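Local coordinates for esterase (Pseudomonas putida, PDB 1ZOI), which hydrolyses ester bonds stereoselectively as an alpha/beta hydrolase, an activity of interest for making D-beta-acetylthioisobutyric acid, at residues H74-V79 with M107-E112. Sequence-based numbering, arbitrary orientation.
Unlike the reference sequence in segment 107-112: E112 (reference Ala).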
loop_
_atom_site.group_PDB
_atom_site.type_symbol
_atom_site.label_atom_id
_atom_site.label_comp_id
_atom_site.label_asym_id
_atom_site.label_seq_id
_atom_site.Cartn_x
_atom_site.Cartn_y
_atom_site.Cartn_z
ATOM N N HIS A 74 -6.890 -19.801 15.925
ATOM C CA HIS A 74 -7.154 -19.512 14.524
ATOM C C HIS A 74 -5.849 -19.171 13.811
ATOM O O HIS A 74 -5.616 -19.619 12.691
ATOM C CB HIS A 74 -8.150 -18.353 14.404
ATOM C CG HIS A 74 -9.566 -18.739 14.702
ATOM N ND1 HIS A 74 -10.453 -19.131 13.723
ATOM C CD2 HIS A 74 -10.247 -18.800 15.871
ATOM C CE1 HIS A 74 -11.619 -19.415 14.276
ATOM N NE2 HIS A 74 -11.519 -19.222 15.579
ATOM N N TYR A 75 -4.988 -18.388 14.461
ATOM C CA TYR A 75 -3.721 -18.032 13.836
ATOM C C TYR A 75 -2.979 -19.328 13.507
ATOM O O TYR A 75 -2.400 -19.466 12.433
ATOM C CB TYR A 75 -2.834 -17.192 14.763
ATOM C CG TYR A 75 -3.366 -15.842 15.202
ATOM C CD1 TYR A 75 -4.319 -15.144 14.455
ATOM C CD2 TYR A 75 -2.858 -15.231 16.347
ATOM C CE1 TYR A 75 -4.745 -13.863 14.850
ATOM C CE2 TYR A 75 -3.266 -13.969 16.743
ATOM C CZ TYR A 75 -4.203 -13.287 15.997
ATOM O OH TYR A 75 -4.561 -12.019 16.399
ATOM N N ALA A 76 -3.022 -20.280 14.437
ATOM C CA ALA A 76 -2.350 -21.566 14.263
ATOM C C ALA A 76 -2.985 -22.406 13.161
ATOM O O ALA A 76 -2.284 -23.058 12.385
ATOM C CB ALA A 76 -2.350 -22.330 15.574
ATOM N N ASP A 77 -4.312 -22.404 13.086
ATOM C CA ASP A 77 -4.962 -23.177 12.038
ATOM C C ASP A 77 -4.662 -22.554 10.677
ATOM O O ASP A 77 -4.586 -23.255 9.665
ATOM C CB ASP A 77 -6.472 -23.264 12.281
ATOM C CG ASP A 77 -6.817 -24.097 13.507
ATOM O OD1 ASP A 77 -5.951 -24.880 13.965
ATOM O OD2 ASP A 77 -7.958 -23.976 14.006
ATOM N N ASP A 78 -4.489 -21.234 10.639
ATOM C CA ASP A 78 -4.168 -20.579 9.380
ATOM C C ASP A 78 -2.774 -21.028 8.942
ATOM O O ASP A 78 -2.518 -21.219 7.756
ATOM C CB ASP A 78 -4.222 -19.055 9.523
ATOM C CG ASP A 78 -5.635 -18.539 9.756
ATOM O OD1 ASP A 78 -6.603 -19.279 9.472
ATOM O OD2 ASP A 78 -5.779 -17.385 10.213
ATOM N N VAL A 79 -1.872 -21.202 9.905
ATOM C CA VAL A 79 -0.523 -21.659 9.588
ATOM C C VAL A 79 -0.653 -23.044 8.950
ATOM O O VAL A 79 -0.016 -23.344 7.940
ATOM C CB VAL A 79 0.355 -21.773 10.858
ATOM C CG1 VAL A 79 1.703 -22.400 10.505
ATOM C CG2 VAL A 79 0.579 -20.392 11.467
ATOM N N MET A 107 2.725 -25.626 16.741
ATOM C CA MET A 107 3.428 -26.866 17.057
ATOM C C MET A 107 2.680 -27.695 18.083
ATOM O O MET A 107 2.911 -28.902 18.206
ATOM C CB MET A 107 4.830 -26.556 17.578
ATOM C CG MET A 107 5.698 -25.812 16.572
ATOM S SD MET A 107 7.321 -25.380 17.195
ATOM C CE MET A 107 6.909 -24.223 18.459
ATOM N N ALA A 108 1.786 -27.041 18.817
ATOM C CA ALA A 108 1.003 -27.714 19.837
ATOM C C ALA A 108 -0.301 -28.317 19.304
ATOM O O ALA A 108 -0.589 -29.482 19.568
ATOM C CB ALA A 108 0.711 -26.748 20.982
ATOM N N ARG A 109 -1.101 -27.558 18.558
ATOM C CA ARG A 109 -2.341 -28.154 18.063
ATOM C C ARG A 109 -2.233 -28.854 16.712
ATOM O O ARG A 109 -3.198 -29.458 16.246
ATOM C CB ARG A 109 -3.506 -27.145 18.065
ATOM C CG ARG A 109 -3.303 -25.832 17.352
ATOM C CD ARG A 109 -4.452 -24.867 17.704
ATOM N NE ARG A 109 -5.681 -25.094 16.937
ATOM C CZ ARG A 109 -6.899 -25.191 17.467
ATOM N NH1 ARG A 109 -7.074 -25.094 18.779
ATOM N NH2 ARG A 109 -7.956 -25.360 16.681
ATOM N N HIS A 110 -1.055 -28.800 16.097
ATOM C CA HIS A 110 -0.843 -29.469 14.817
ATOM C C HIS A 110 0.391 -30.367 14.862
ATOM O O HIS A 110 1.335 -30.191 14.093
ATOM C CB HIS A 110 -0.715 -28.436 13.698
ATOM C CG HIS A 110 -2.008 -27.759 13.369
ATOM N ND1 HIS A 110 -3.027 -28.393 12.692
ATOM C CD2 HIS A 110 -2.472 -26.526 13.680
ATOM C CE1 HIS A 110 -4.065 -27.580 12.602
ATOM N NE2 HIS A 110 -3.754 -26.442 13.195
ATOM N N PRO A 111 0.387 -31.358 15.768
ATOM C CA PRO A 111 1.499 -32.295 15.931
ATOM C C PRO A 111 1.781 -33.171 14.711
ATOM O O PRO A 111 2.885 -33.697 14.571
ATOM C CB PRO A 111 1.077 -33.113 17.148
ATOM C CG PRO A 111 -0.405 -33.162 17.002
ATOM C CD PRO A 111 -0.735 -31.727 16.651
ATOM N N GLU A 112 0.789 -33.328 13.836
ATOM C CA GLU A 112 0.964 -34.146 12.638
ATOM C C GLU A 112 2.127 -33.626 11.799
ATOM O O GLU A 112 2.748 -34.381 11.048
ATOM C CB GLU A 112 -0.318 -34.167 11.793
ATOM C CG GLU A 112 -0.754 -32.817 11.239
ATOM C CD GLU A 112 -1.455 -31.948 12.268
ATOM O OE1 GLU A 112 -1.798 -30.795 11.929
ATOM O OE2 GLU A 112 -1.671 -32.415 13.407
#
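R109 reaches from the end of helix 98-109 across to A76 and D77 on helix 72-86. Rotation about CA-CB sets its CG between the backbone N and the carbonyl carbon (chi1 54°), and the methylenes then pass the CB of A76, 3.9 Å from R109 CD; a small methyl suits a place where the arginine stem lies so near the helix. The chain bends at chi3, and the guanidinium grips the D77 carboxylate side-on in a two-bond salt bridge, the planes turned 50° against each other. R109 NE donates to D77 OD1 at 3.0 Å from above the carboxylate plane, while the more bent NH2 arm (135°) meets the syn lone pair of D77 OD2 at 3.0 Å. Arginine's third nitrogen, NH1, serves D73 in another salt bridge. Aspartate suits its place because OD1 can also accept from H110 NE2, at 2.8 Å on its anti side. Histidine suits a place between two carboxylates because each ring nitrogen can donate to one: H110 ND1 bonds E112 OE1 at 2.8 Å, probably favouring a protonated imidazole. This polar cluster links helix 72-86, which follows strand 51-55, to the loop leading from helix 98-109 to strand 118-121 of the alpha/beta hydrolase fold.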